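Local coordinates for effector protein HopAB2 (Pseudomonas syringae pv. tomato, PDB 3HGL) that acts as a virulence effector that suppresses programmed cell death in susceptible tomato plants and is recognised by the Pto resistance protein, here through its Pto-interaction domain, at residues S11-L16 and G73-A78. Residues are numbered along the deposited sequence; the frame is centred on the assembly and turned at random.
Sequences SIVQQL and GALRRA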
loop_
_atom_site.group_PDB
_atom_site.type_symbol
_atom_site.label_atom_id
_atom_site.label_comp_id
_atom_site.label_asym_id
_atom_site.label_seq_id
_atom_site.Cartn_x
_atom_site.Cartn_y
_atom_site.Cartn_z
ATOM N N SER A 11 -3.826 -1.249 9.782
ATOM C CA SER A 11 -5.166 -1.671 9.385
ATOM C C SER A 11 -5.220 -2.012 7.901
ATOM O O SER A 11 -5.939 -2.925 7.490
ATOM C CB SER A 11 -6.187 -0.576 9.701
ATOM O OG SER A 11 -6.293 -0.380 11.105
ATOM N N ILE A 12 -4.467 -1.271 7.093
ATOM C CA ILE A 12 -4.437 -1.532 5.658
ATOM C C ILE A 12 -3.842 -2.917 5.410
ATOM O O ILE A 12 -4.327 -3.661 4.560
ATOM C CB ILE A 12 -3.606 -0.471 4.907
ATOM C CG1 ILE A 12 -4.322 0.883 4.968
ATOM C CG2 ILE A 12 -3.390 -0.907 3.457
ATOM C CD1 ILE A 12 -3.507 2.048 4.416
ATOM N N VAL A 13 -2.796 -3.266 6.152
ATOM C CA VAL A 13 -2.184 -4.582 5.994
ATOM C C VAL A 13 -3.238 -5.644 6.314
ATOM O O VAL A 13 -3.398 -6.617 5.579
ATOM C CB VAL A 13 -0.969 -4.762 6.934
ATOM C CG1 VAL A 13 -0.491 -6.214 6.908
ATOM C CG2 VAL A 13 0.158 -3.836 6.499
ATOM N N GLN A 14 -3.968 -5.440 7.409
ATOM C CA GLN A 14 -5.016 -6.369 7.820
ATOM C C GLN A 14 -6.051 -6.515 6.712
ATOM O O GLN A 14 -6.484 -7.627 6.394
ATOM C CB GLN A 14 -5.701 -5.861 9.093
ATOM C CG GLN A 14 -4.797 -5.811 10.309
ATOM C CD GLN A 14 -4.450 -7.192 10.819
ATOM O OE1 GLN A 14 -5.320 -7.932 11.277
ATOM N NE2 GLN A 14 -3.176 -7.552 10.735
ATOM N N GLN A 15 -6.445 -5.389 6.124
ATOM C CA GLN A 15 -7.434 -5.403 5.053
ATOM C C GLN A 15 -6.921 -6.191 3.845
ATOM O O GLN A 15 -7.646 -7.012 3.281
ATOM C CB GLN A 15 -7.783 -3.970 4.632
ATOM C CG GLN A 15 -8.855 -3.886 3.548
ATOM C CD GLN A 15 -9.308 -2.462 3.275
ATOM O OE1 GLN A 15 -8.712 -1.503 3.765
ATOM N NE2 GLN A 15 -10.366 -2.319 2.476
ATOM N N LEU A 16 -5.674 -5.943 3.454
ATOM C CA LEU A 16 -5.085 -6.646 2.317
ATOM C C LEU A 16 -5.097 -8.154 2.540
ATOM O O LEU A 16 -5.554 -8.914 1.687
ATOM C CB LEU A 16 -3.645 -6.173 2.092
ATOM C CG LEU A 16 -3.521 -4.771 1.481
ATOM C CD1 LEU A 16 -2.107 -4.242 1.666
ATOM C CD2 LEU A 16 -3.901 -4.829 0.000
ATOM N N GLY A 73 6.641 0.122 5.850
ATOM C CA GLY A 73 7.226 -0.571 6.984
ATOM C C GLY A 73 6.346 -1.697 7.501
ATOM O O GLY A 73 6.835 -2.784 7.807
ATOM N N ALA A 74 5.046 -1.437 7.599
ATOM C CA ALA A 74 4.097 -2.436 8.077
ATOM C C ALA A 74 4.063 -3.648 7.147
ATOM O O ALA A 74 3.965 -4.787 7.609
ATOM C CB ALA A 74 2.703 -1.822 8.187
ATOM N N LEU A 75 4.129 -3.410 5.839
ATOM C CA LEU A 75 4.109 -4.515 4.883
ATOM C C LEU A 75 5.376 -5.357 4.985
ATOM O O LEU A 75 5.322 -6.586 4.934
ATOM C CB LEU A 75 3.964 -3.990 3.451
ATOM C CG LEU A 75 2.571 -3.492 3.045
ATOM C CD1 LEU A 75 2.640 -2.858 1.661
ATOM C CD2 LEU A 75 1.587 -4.655 3.058
ATOM N N ARG A 76 6.515 -4.689 5.129
ATOM C CA ARG A 76 7.792 -5.386 5.236
ATOM C C ARG A 76 7.792 -6.305 6.451
ATOM O O ARG A 76 8.175 -7.474 6.355
ATOM C CB ARG A 76 8.948 -4.388 5.345
ATOM C CG ARG A 76 10.320 -5.054 5.457
ATOM C CD ARG A 76 11.462 -4.045 5.506
ATOM N NE ARG A 76 11.369 -3.159 6.661
ATOM C CZ ARG A 76 11.023 -1.877 6.595
ATOM N NH1 ARG A 76 10.738 -1.324 5.421
ATOM N NH2 ARG A 76 10.955 -1.150 7.702
ATOM N N ARG A 77 7.368 -5.777 7.595
ATOM C CA ARG A 77 7.326 -6.582 8.810
ATOM C C ARG A 77 6.306 -7.711 8.686
ATOM O O ARG A 77 6.551 -8.822 9.152
ATOM C CB ARG A 77 6.998 -5.710 10.026
ATOM C CG ARG A 77 8.154 -4.830 10.495
ATOM C CD ARG A 77 7.805 -4.117 11.803
ATOM N NE ARG A 77 6.784 -3.088 11.623
ATOM C CZ ARG A 77 7.003 -1.910 11.047
ATOM N NH1 ARG A 77 8.212 -1.604 10.591
ATOM N NH2 ARG A 77 6.010 -1.038 10.920
ATOM N N ALA A 78 5.171 -7.437 8.044
ATOM C CA ALA A 78 4.138 -8.455 7.876
ATOM C C ALA A 78 4.648 -9.656 7.078
ATOM O O ALA A 78 4.429 -10.807 7.461
ATOM C CB ALA A 78 2.916 -7.857 7.191
#
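Val13, Leu16, Ala74, Leu75 and Ala78 meet through aliphatic carbons alone; the flat groups of the two segments stay away from this patch and take no part in it. One face of the Arg77 guanidinium rests on its own helix, with Gly73 O 3.3 Å above the plane and over its centre. The Gln15 amide is held at both ends: Gln15 OE1 is hydrogen-bonded to His52 and Gln15 NE2 to Gln51, both on helix 43-52, and NE2 also to Glu19, which follows directly on helix 5-18.

Between the segments Val13 does most of the work. Its two methyls split the task. CG1 is anti to the backbone N (chi1 171°) and runs to Ala78, with Val13 CG1 3.8 Å from Ala78 CB. CG2 turns to the preceding turn of helix 66-80, where Val13 CG2 lies 3.7 Å from Ala74 CB. The same methyl touches Leu75, with Val13 CG2 3.8 Å from Leu75 CD2; the two side chains pass alongside each other, pointing opposite ways. Val13 also touches Leu71. Leu71, Ala74, Leu75 and Ala78 therefore frame a hole of the knobs-into-holes kind, and Val13 is the knob. The two segment axes come within 9.6 Å and cross at -52°, an angle familiar from ridges-into-grooves packing. This joins the first and last helices of the all-helical domain that is recognised by Pto.

Leu75 starts off beside the interface. Its CD2 branch swings back into it and reaches both Val13 and Leu16. Leu16 CD1 is 4.0 Å from Leu75 CD2, and the two leucines cross at about a right angle. Leu75 also packs on Leu30 of helix 23-35, while Leu16 reaches Ile48 and Phe49 of helix 43-52.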